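Local coordinates for protein N-terminal acetyltransferase B complex subunit MDM20 (Candida albicans, PDB 5K04) that serves as the non-catalytic subunit of the NatB N-terminal acetyltransferase complex, probably as a helical scaffold that holds the catalytic subunit NAT3, at residues Leu144-Tyr149 and Glu177-Phe182; Ser152-Leu157 and Lys491-Ile496; Thr444-Leu449 and Asn509-Lys514. One frame throughout, in Å; residues are numbered along the deposited sequence.

Contact 1: residues Leu144-Tyr149 and Glu177-Phe182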
loop_
_atom_site.group_PDB
_atom_site.type_symbol
_atom_site.label_atom_id
_atom_site.label_comp_id
_atom_site.label_asym_id
_atom_site.label_seq_id
_atom_site.Cartn_x
_atom_site.Cartn_y
_atom_site.Cartn_z
ATOM N N LEU A 144 -10.688 -12.376 -27.989
ATOM C CA LEU A 144 -10.384 -11.583 -26.802
ATOM C C LEU A 144 -11.612 -11.427 -25.914
ATOM O O LEU A 144 -11.534 -11.612 -24.694
ATOM C CB LEU A 144 -9.850 -10.211 -27.222
ATOM C CG LEU A 144 -9.465 -9.292 -26.047
ATOM C CD1 LEU A 144 -8.418 -9.955 -25.172
ATOM C CD2 LEU A 144 -8.967 -7.946 -26.510
ATOM N N HIS A 145 -12.762 -11.087 -26.522
ATOM C CA HIS A 145 -13.993 -10.871 -25.762
ATOM C C HIS A 145 -14.486 -12.155 -25.114
ATOM O O HIS A 145 -15.053 -12.117 -24.015
ATOM C CB HIS A 145 -15.072 -10.276 -26.667
ATOM C CG HIS A 145 -14.742 -8.897 -27.139
ATOM N ND1 HIS A 145 -15.426 -8.269 -28.157
ATOM C CD2 HIS A 145 -13.784 -8.029 -26.734
ATOM C CE1 HIS A 145 -14.895 -7.078 -28.368
ATOM N NE2 HIS A 145 -13.897 -6.909 -27.519
ATOM N N THR A 146 -14.298 -13.298 -25.780
ATOM C CA THR A 146 -14.647 -14.567 -25.149
ATOM C C THR A 146 -13.786 -14.808 -23.913
ATOM O O THR A 146 -14.272 -15.285 -22.876
ATOM C CB THR A 146 -14.502 -15.698 -26.167
ATOM O OG1 THR A 146 -15.319 -15.404 -27.305
ATOM C CG2 THR A 146 -14.941 -17.017 -25.553
ATOM N N LEU A 147 -12.507 -14.447 -23.998
ATOM C CA LEU A 147 -11.606 -14.584 -22.861
ATOM C C LEU A 147 -12.039 -13.684 -21.711
ATOM O O LEU A 147 -12.048 -14.108 -20.551
ATOM C CB LEU A 147 -10.173 -14.253 -23.299
ATOM C CG LEU A 147 -9.547 -15.293 -24.227
ATOM C CD1 LEU A 147 -8.422 -14.722 -25.082
ATOM C CD2 LEU A 147 -9.013 -16.428 -23.364
ATOM N N TRP A 148 -12.371 -12.422 -22.024
ATOM C CA TRP A 148 -12.922 -11.492 -21.039
ATOM C C TRP A 148 -14.076 -12.125 -20.276
ATOM O O TRP A 148 -14.078 -12.199 -19.039
ATOM C CB TRP A 148 -13.411 -10.223 -21.743
ATOM C CG TRP A 148 -12.311 -9.325 -22.244
ATOM C CD1 TRP A 148 -10.972 -9.588 -22.246
ATOM C CD2 TRP A 148 -12.461 -7.998 -22.791
ATOM N NE1 TRP A 148 -10.275 -8.508 -22.767
ATOM C CE2 TRP A 148 -11.163 -7.521 -23.101
ATOM C CE3 TRP A 148 -13.563 -7.171 -23.042
ATOM C CZ2 TRP A 148 -10.941 -6.262 -23.667
ATOM C CZ3 TRP A 148 -13.344 -5.913 -23.604
ATOM C CH2 TRP A 148 -12.041 -5.476 -23.912
ATOM N N TYR A 149 -15.071 -12.588 -21.031
ATOM C CA TYR A 149 -16.274 -13.173 -20.459
ATOM C C TYR A 149 -15.925 -14.353 -19.557
ATOM O O TYR A 149 -16.402 -14.437 -18.422
ATOM C CB TYR A 149 -17.184 -13.578 -21.615
ATOM C CG TYR A 149 -18.574 -13.983 -21.243
ATOM C CD1 TYR A 149 -19.195 -13.458 -20.109
ATOM C CD2 TYR A 149 -19.284 -14.893 -22.032
ATOM C CE1 TYR A 149 -20.490 -13.823 -19.766
ATOM C CE2 TYR A 149 -20.596 -15.267 -21.695
ATOM C CZ TYR A 149 -21.193 -14.724 -20.561
ATOM O OH TYR A 149 -22.474 -15.080 -20.208
ATOM N N GLU A 177 -12.807 -23.930 -23.496
ATOM C CA GLU A 177 -12.699 -25.092 -24.369
ATOM C C GLU A 177 -13.032 -24.720 -25.810
ATOM O O GLU A 177 -12.399 -25.231 -26.741
ATOM C CB GLU A 177 -13.582 -26.233 -23.830
ATOM C CG GLU A 177 -12.996 -26.863 -22.517
ATOM C CD GLU A 177 -13.934 -27.803 -21.729
ATOM O OE1 GLU A 177 -15.138 -27.920 -22.063
ATOM O OE2 GLU A 177 -13.438 -28.432 -20.756
ATOM N N GLY A 178 -13.954 -23.768 -26.013
ATOM C CA GLY A 178 -14.301 -23.292 -27.351
ATOM C C GLY A 178 -13.166 -22.596 -28.097
ATOM O O GLY A 178 -13.262 -22.429 -29.318
ATOM N N LEU A 179 -12.099 -22.201 -27.397
ATOM C CA LEU A 179 -10.986 -21.448 -27.973
ATOM C C LEU A 179 -9.787 -22.323 -28.309
ATOM O O LEU A 179 -8.774 -21.807 -28.792
ATOM C CB LEU A 179 -10.549 -20.342 -27.019
ATOM C CG LEU A 179 -11.674 -19.358 -26.698
ATOM C CD1 LEU A 179 -11.223 -18.317 -25.678
ATOM C CD2 LEU A 179 -12.157 -18.703 -27.991
ATOM N N GLN A 180 -9.867 -23.621 -28.040
ATOM C CA GLN A 180 -8.757 -24.497 -28.355
ATOM C C GLN A 180 -8.582 -24.589 -29.869
ATOM O O GLN A 180 -9.562 -24.548 -30.614
ATOM C CB GLN A 180 -8.984 -25.887 -27.761
ATOM C CG GLN A 180 -8.766 -25.954 -26.257
ATOM C CD GLN A 180 -9.299 -27.226 -25.668
ATOM O OE1 GLN A 180 -8.576 -27.968 -25.003
ATOM N NE2 GLN A 180 -10.575 -27.500 -25.924
ATOM N N PRO A 181 -7.332 -24.736 -30.350
ATOM C CA PRO A 181 -6.108 -24.864 -29.535
ATOM C C PRO A 181 -5.652 -23.529 -28.966
ATOM O O PRO A 181 -5.858 -22.490 -29.599
ATOM C CB PRO A 181 -5.081 -25.410 -30.537
ATOM C CG PRO A 181 -5.535 -24.827 -31.868
ATOM C CD PRO A 181 -7.048 -24.795 -31.800
ATOM N N PHE A 182 -5.047 -23.564 -27.782
ATOM C CA PHE A 182 -4.618 -22.350 -27.106
ATOM C C PHE A 182 -3.364 -21.781 -27.767
ATOM O O PHE A 182 -2.477 -22.518 -28.201
ATOM C CB PHE A 182 -4.364 -22.627 -25.614
ATOM C CG PHE A 182 -5.587 -23.077 -24.865
ATOM C CD1 PHE A 182 -6.748 -22.326 -24.890
ATOM C CD2 PHE A 182 -5.594 -24.267 -24.160
ATOM C CE1 PHE A 182 -7.883 -22.747 -24.217
ATOM C CE2 PHE A 182 -6.722 -24.680 -23.481
ATOM C CZ PHE A 182 -7.868 -23.919 -23.513
#

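Contact 2: residues Ser152-Leu157 and Lys491-Ile496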
loop_
_atom_site.group_PDB
_atom_site.type_symbol
_atom_site.label_atom_id
_atom_site.label_comp_id
_atom_site.label_asym_id
_atom_site.label_seq_id
_atom_site.Cartn_x
_atom_site.Cartn_y
_atom_site.Cartn_z
ATOM N N SER A 152 -14.170 -13.281 -16.448
ATOM C CA SER A 152 -15.111 -12.625 -15.549
ATOM C C SER A 152 -15.861 -13.634 -14.688
ATOM O O SER A 152 -16.352 -13.266 -13.616
ATOM C CB SER A 152 -16.096 -11.762 -16.347
ATOM O OG SER A 152 -17.004 -12.550 -17.104
ATOM N N PHE A 153 -15.957 -14.896 -15.132
ATOM C CA PHE A 153 -16.597 -15.924 -14.310
ATOM C C PHE A 153 -15.713 -16.328 -13.145
ATOM O O PHE A 153 -16.210 -16.614 -12.050
ATOM C CB PHE A 153 -16.934 -17.149 -15.152
ATOM C CG PHE A 153 -18.193 -17.005 -15.934
ATOM C CD1 PHE A 153 -19.421 -16.997 -15.293
ATOM C CD2 PHE A 153 -18.156 -16.843 -17.312
ATOM C CE1 PHE A 153 -20.610 -16.836 -16.015
ATOM C CE2 PHE A 153 -19.327 -16.689 -18.044
ATOM C CZ PHE A 153 -20.562 -16.686 -17.394
ATOM N N HIS A 154 -14.404 -16.353 -13.371
ATOM C CA HIS A 154 -13.455 -16.511 -12.278
ATOM C C HIS A 154 -13.558 -15.364 -11.277
ATOM O O HIS A 154 -13.542 -15.590 -10.062
ATOM C CB HIS A 154 -12.036 -16.585 -12.825
ATOM C CG HIS A 154 -11.000 -16.352 -11.779
ATOM N ND1 HIS A 154 -10.803 -17.219 -10.727
ATOM C CD2 HIS A 154 -10.125 -15.337 -11.600
ATOM C CE1 HIS A 154 -9.835 -16.762 -9.957
ATOM N NE2 HIS A 154 -9.407 -15.620 -10.464
ATOM N N LEU A 155 -13.618 -14.119 -11.775
ATOM C CA LEU A 155 -13.776 -12.961 -10.901
ATOM C C LEU A 155 -14.993 -13.111 -10.004
ATOM O O LEU A 155 -14.920 -12.849 -8.798
ATOM C CB LEU A 155 -13.895 -11.691 -11.729
ATOM C CG LEU A 155 -12.647 -11.251 -12.499
ATOM C CD1 LEU A 155 -12.929 -9.888 -13.135
ATOM C CD2 LEU A 155 -11.393 -11.190 -11.582
ATOM N N LEU A 156 -16.120 -13.540 -10.589
ATOM C CA LEU A 156 -17.351 -13.752 -9.828
ATOM C C LEU A 156 -17.168 -14.842 -8.788
ATOM O O LEU A 156 -17.599 -14.698 -7.640
ATOM C CB LEU A 156 -18.489 -14.147 -10.767
ATOM C CG LEU A 156 -19.252 -13.083 -11.523
ATOM C CD1 LEU A 156 -20.222 -13.762 -12.493
ATOM C CD2 LEU A 156 -19.986 -12.184 -10.530
ATOM N N LEU A 157 -16.539 -15.953 -9.189
ATOM C CA LEU A 157 -16.281 -17.067 -8.280
ATOM C C LEU A 157 -15.493 -16.639 -7.053
ATOM O O LEU A 157 -15.516 -17.342 -6.035
ATOM C CB LEU A 157 -15.517 -18.170 -9.011
ATOM C CG LEU A 157 -16.377 -19.049 -9.905
ATOM C CD1 LEU A 157 -15.506 -19.927 -10.790
ATOM C CD2 LEU A 157 -17.282 -19.882 -9.028
ATOM N N LYS A 491 -2.175 -11.194 -14.533
ATOM C CA LYS A 491 -1.907 -10.047 -13.686
ATOM C C LYS A 491 -3.139 -9.219 -13.401
ATOM O O LYS A 491 -3.074 -8.316 -12.556
ATOM C CB LYS A 491 -0.861 -9.135 -14.347
ATOM C CG LYS A 491 0.385 -9.846 -14.865
ATOM C CD LYS A 491 1.208 -10.462 -13.716
ATOM C CE LYS A 491 2.598 -10.930 -14.211
ATOM N NZ LYS A 491 3.300 -11.769 -13.192
ATOM N N LEU A 492 -4.247 -9.486 -14.103
ATOM C CA LEU A 492 -5.409 -8.604 -14.075
ATOM C C LEU A 492 -6.022 -8.528 -12.687
ATOM O O LEU A 492 -6.309 -7.433 -12.183
ATOM C CB LEU A 492 -6.448 -9.094 -15.082
ATOM C CG LEU A 492 -6.498 -8.266 -16.357
ATOM C CD1 LEU A 492 -7.600 -8.762 -17.287
ATOM C CD2 LEU A 492 -6.667 -6.765 -16.007
ATOM N N GLU A 493 -6.252 -9.692 -12.068
ATOM C CA GLU A 493 -6.847 -9.726 -10.732
ATOM C C GLU A 493 -6.072 -8.852 -9.756
ATOM O O GLU A 493 -6.664 -8.194 -8.897
ATOM C CB GLU A 493 -6.911 -11.170 -10.231
ATOM C CG GLU A 493 -7.734 -11.341 -8.985
ATOM C CD GLU A 493 -8.240 -12.777 -8.776
ATOM O OE1 GLU A 493 -7.776 -13.716 -9.472
ATOM O OE2 GLU A 493 -9.117 -12.958 -7.905
ATOM N N GLY A 494 -4.734 -8.840 -9.877
ATOM C CA GLY A 494 -3.924 -7.998 -9.013
ATOM C C GLY A 494 -4.067 -6.513 -9.310
ATOM O O GLY A 494 -3.986 -5.689 -8.400
ATOM N N PHE A 495 -4.263 -6.146 -10.585
ATOM C CA PHE A 495 -4.575 -4.750 -10.902
ATOM C C PHE A 495 -5.898 -4.342 -10.267
ATOM O O PHE A 495 -6.010 -3.279 -9.649
ATOM C CB PHE A 495 -4.662 -4.527 -12.413
ATOM C CG PHE A 495 -3.373 -4.728 -13.157
ATOM C CD1 PHE A 495 -2.164 -4.830 -12.493
ATOM C CD2 PHE A 495 -3.383 -4.808 -14.538
ATOM C CE1 PHE A 495 -0.989 -5.013 -13.193
ATOM C CE2 PHE A 495 -2.201 -4.994 -15.249
ATOM C CZ PHE A 495 -1.008 -5.098 -14.574
ATOM N N ILE A 496 -6.915 -5.188 -10.428
ATOM C CA ILE A 496 -8.250 -4.884 -9.927
ATOM C C ILE A 496 -8.228 -4.772 -8.411
ATOM O O ILE A 496 -8.751 -3.806 -7.833
ATOM C CB ILE A 496 -9.235 -5.960 -10.420
ATOM C CG1 ILE A 496 -9.391 -5.867 -11.945
ATOM C CG2 ILE A 496 -10.571 -5.854 -9.710
ATOM C CD1 ILE A 496 -10.053 -7.093 -12.582
#

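Contact 3: residues Thr444-Leu449 and Asn509-Lys514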
loop_
_atom_site.group_PDB
_atom_site.type_symbol
_atom_site.label_atom_id
_atom_site.label_comp_id
_atom_site.label_asym_id
_atom_site.label_seq_id
_atom_site.Cartn_x
_atom_site.Cartn_y
_atom_site.Cartn_z
ATOM N N THR A 444 1.288 3.417 2.299
ATOM C CA THR A 444 1.694 2.475 3.338
ATOM C C THR A 444 2.400 3.125 4.526
ATOM O O THR A 444 2.429 2.516 5.601
ATOM C CB THR A 444 2.588 1.358 2.744
ATOM O OG1 THR A 444 3.771 1.906 2.146
ATOM C CG2 THR A 444 1.818 0.585 1.680
ATOM N N LEU A 445 2.937 4.354 4.374
ATOM C CA LEU A 445 3.807 4.973 5.385
ATOM C C LEU A 445 3.313 6.316 5.921
ATOM O O LEU A 445 3.879 6.832 6.893
ATOM C CB LEU A 445 5.222 5.158 4.801
ATOM C CG LEU A 445 5.874 3.810 4.450
ATOM C CD1 LEU A 445 7.216 3.998 3.750
ATOM C CD2 LEU A 445 6.012 2.928 5.721
ATOM N N ASN A 446 2.327 6.912 5.267
ATOM C CA ASN A 446 1.570 8.096 5.646
ATOM C C ASN A 446 1.417 8.313 7.145
ATOM O O ASN A 446 1.597 9.419 7.663
ATOM C CB ASN A 446 0.188 7.898 5.041
ATOM C CG ASN A 446 -0.559 9.114 4.912
ATOM O OD1 ASN A 446 -0.308 10.075 5.621
ATOM N ND2 ASN A 446 -1.534 9.101 4.010
ATOM N N TYR A 447 0.971 7.246 7.808
ATOM C CA TYR A 447 0.560 7.309 9.198
ATOM C C TYR A 447 1.705 7.722 10.114
ATOM O O TYR A 447 1.447 8.159 11.240
ATOM C CB TYR A 447 0.003 5.955 9.604
ATOM C CG TYR A 447 1.067 4.885 9.821
ATOM C CD1 TYR A 447 1.682 4.734 11.073
ATOM C CD2 TYR A 447 1.445 4.011 8.795
ATOM C CE1 TYR A 447 2.670 3.742 11.297
ATOM C CE2 TYR A 447 2.431 3.014 9.015
ATOM C CZ TYR A 447 3.041 2.894 10.263
ATOM O OH TYR A 447 3.993 1.926 10.475
ATOM N N TYR A 448 2.962 7.586 9.654
ATOM C CA TYR A 448 4.099 8.122 10.398
ATOM C C TYR A 448 4.003 9.634 10.573
ATOM O O TYR A 448 4.658 10.182 11.462
ATOM C CB TYR A 448 5.430 7.768 9.701
ATOM C CG TYR A 448 5.954 6.377 9.999
ATOM C CD1 TYR A 448 6.635 6.098 11.188
ATOM C CD2 TYR A 448 5.762 5.344 9.098
ATOM C CE1 TYR A 448 7.111 4.816 11.474
ATOM C CE2 TYR A 448 6.217 4.063 9.364
ATOM C CZ TYR A 448 6.904 3.801 10.553
ATOM O OH TYR A 448 7.350 2.534 10.800
ATOM N N LEU A 449 3.203 10.311 9.748
ATOM C CA LEU A 449 3.011 11.753 9.827
ATOM C C LEU A 449 1.794 12.139 10.666
ATOM O O LEU A 449 1.438 13.323 10.719
ATOM C CB LEU A 449 2.881 12.327 8.420
ATOM C CG LEU A 449 4.037 12.026 7.455
ATOM C CD1 LEU A 449 3.623 12.322 6.013
ATOM C CD2 LEU A 449 5.291 12.843 7.834
ATOM N N ASN A 509 -8.250 8.566 3.410
ATOM C CA ASN A 509 -9.198 9.358 4.186
ATOM C C ASN A 509 -8.498 10.151 5.285
ATOM O O ASN A 509 -8.869 11.295 5.563
ATOM C CB ASN A 509 -10.275 8.429 4.729
ATOM C CG ASN A 509 -11.259 8.004 3.635
ATOM O OD1 ASN A 509 -11.862 8.859 2.980
ATOM N ND2 ASN A 509 -11.399 6.696 3.416
ATOM N N PHE A 510 -7.448 9.578 5.879
ATOM C CA PHE A 510 -6.620 10.353 6.795
ATOM C C PHE A 510 -5.987 11.544 6.090
ATOM O O PHE A 510 -5.928 12.645 6.648
ATOM C CB PHE A 510 -5.529 9.481 7.413
ATOM C CG PHE A 510 -4.707 10.220 8.396
ATOM C CD1 PHE A 510 -5.273 10.649 9.579
ATOM C CD2 PHE A 510 -3.398 10.532 8.124
ATOM C CE1 PHE A 510 -4.540 11.361 10.478
ATOM C CE2 PHE A 510 -2.658 11.249 9.020
ATOM C CZ PHE A 510 -3.227 11.669 10.199
ATOM N N THR A 511 -5.499 11.328 4.860
ATOM C CA THR A 511 -4.927 12.413 4.067
ATOM C C THR A 511 -5.936 13.543 3.871
ATOM O O THR A 511 -5.593 14.719 4.035
ATOM C CB THR A 511 -4.433 11.856 2.718
ATOM O OG1 THR A 511 -3.335 10.955 2.932
ATOM C CG2 THR A 511 -3.988 12.961 1.803
ATOM N N VAL A 512 -7.196 13.201 3.554
ATOM C CA VAL A 512 -8.238 14.217 3.387
ATOM C C VAL A 512 -8.566 14.875 4.724
ATOM O O VAL A 512 -8.664 16.105 4.814
ATOM C CB VAL A 512 -9.498 13.604 2.732
ATOM C CG1 VAL A 512 -10.653 14.616 2.683
ATOM C CG2 VAL A 512 -9.202 13.083 1.310
ATOM N N ALA A 513 -8.711 14.069 5.788
ATOM C CA ALA A 513 -9.003 14.620 7.115
ATOM C C ALA A 513 -7.920 15.595 7.563
ATOM O O ALA A 513 -8.218 16.653 8.132
ATOM C CB ALA A 513 -9.129 13.489 8.132
ATOM N N LYS A 514 -6.656 15.248 7.297
ATOM C CA LYS A 514 -5.522 16.067 7.709
ATOM C C LYS A 514 -5.461 17.376 6.926
ATOM O O LYS A 514 -5.145 18.431 7.486
ATOM C CB LYS A 514 -4.240 15.260 7.527
ATOM C CG LYS A 514 -3.046 15.856 8.201
ATOM C CD LYS A 514 -3.012 15.511 9.685
ATOM C CE LYS A 514 -1.668 15.951 10.262
ATOM N NZ LYS A 514 -1.538 15.617 11.693
#

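Contact 1: residues Leu144-Tyr149 and Glu177-Phe182
L179 meets T146 and L147 in a small, purely apolar contact that joins helix 143-157 to the loop following helix 162-177. The summed buried surface, 122 Å², is modest, and more than half of it belongs to L179. The CD1 methyl of L179 does most of the touching: it lies 3.7 Å from CD2 of L147 and equally near CG of that leucine, so it rests against the branch point as well as one arm. Its fork also straddles the methyl of T146, with L179 CD1 3.9 Å and L179 CD2 4.1 Å from T146 CG2. The threonine can offer this methyl because, with OG1 beside the backbone N (chi1 -56°), CG2 stands anti to it, while OG1 is turned back to hydrogen-bond with N137 OD1 and S142 O. A type I turn from E177 to Q180 presents L179 to the helix. Two donors of Q180 converge on the carbonyl E177 O: the backbone N at 3.3 Å, and NE2 at 3.0 Å with an N-H...O angle of 154°, the latter in the carbonyl plane on a lone pair. The carbonyl of L179 is bonded in turn by NH2 of R143. Around this patch, T146 packs on L175 and L147 on M176 of helix 162-177, and L147 also touches E187 of helix 185-192.

Contact 2: residues Ser152-Leu157 and Lys491-Ile496
H154 NE2 donates to E493 OE1 across 2.7 Å, a nearly straight bond with an N-H...O angle of 163°. The oxygen sits at the ring edge, in the plane of the imidazole. On the acceptor side the fit is less regular: OE1 is met on its syn side but well above the carboxylate plane, and ring and carboxylate planes stand 79° apart. Both side chains reach out from their helices with CG anti to the backbone N, and the extended chain of E493 carries the carboxylate over to the ring. Such a long reach suits helix segments whose axes come no closer than 11.6 Å and cross at -52°. Beside the polar pair, L155 and I496 approach tip to tip, L155 CD1 lying 4.0 Å from I496 CD1, while L155 CD2 skirts E493 CG at 4.5 Å. E493 also touches Q158. Helix 489-503 faces the catalytic subunit as well: K491 NZ hydrogen-bonds to the carbonyl O of F7 of the NAT3 chain, and F495 packs on M9 of that chain. Chemically, the pair is a His-carboxylate hydrogen bond in a buried contact, although E493 is itself partly exposed. It satisfies the NE2 hydrogen inside the protein and helps to set the rotation of the ring, together with the packing of L193 and F194. The nearby carboxylate would probably favour a protonated imidazole, which, if so, would add electrostatic attraction to the bond.

Contact 3: residues Thr444-Leu449 and Asn509-Lys514
N446 and F510 lose the most surface here, 48 and 47 Å², followed by L449 with 35 Å². The amide of N446 projects from the turn after helix 440-445, its CG anti to the backbone N (chi1 -160°), and lands against helix 506-521. There N446 OD1 lies 4.0 Å from F510 CD2, at the ring edge and near its plane, with amide and ring planes 67° apart. This oxygen is buried by the contact without a polar partner in the model. The other amide atom, N446 ND2, comes to 2.8 Å from T511 OG1. The hydroxyl of T511 is hydrogen-bonded to S507 O of its own helix. The nearest atom of L449 is its carbonyl O, 3.9 Å from K514 NZ and hydrogen-bonded to T452 OG1; its side chain stays 5.7 Å away from 509-514. W462 of helix 456-485 packs against N446, L449 and K514 alike. Backbone bonds from Y448 N to L445 O and from L449 N to N446 O show the chain continuing past the helix in 3-10 form. The turn after helix 440-445 thus packs on helix 506-521, and K514, bent at chi2 (81°), hydrogen-bonds the carbonyls of T450 and T452 just past it, which fits the all-helical scaffold of this TPR-clan family.

Along the chain, helix 143-157 opens both contact 1 and contact 2, whose centres are 16 Å apart. Contact 1 closes first, over 27 residues made of the rest of helix 143-157, a short turn and nearly all of helix 162-177. Contact 2 spans 333 residues between its segments and crosses contact 1, bringing helix 143-157 onto helix 489-503. Contact 3 opens within that long loop, at the end of helix 440-445, and closes beyond it on helix 506-521, so contacts 2 and 3 also cross. Because helices 489-503 and 506-521 are consecutive, they link the two, although the nearest atoms of contacts 2 and 3 are about 13 Å apart. Contacts 1 and 3 run in series.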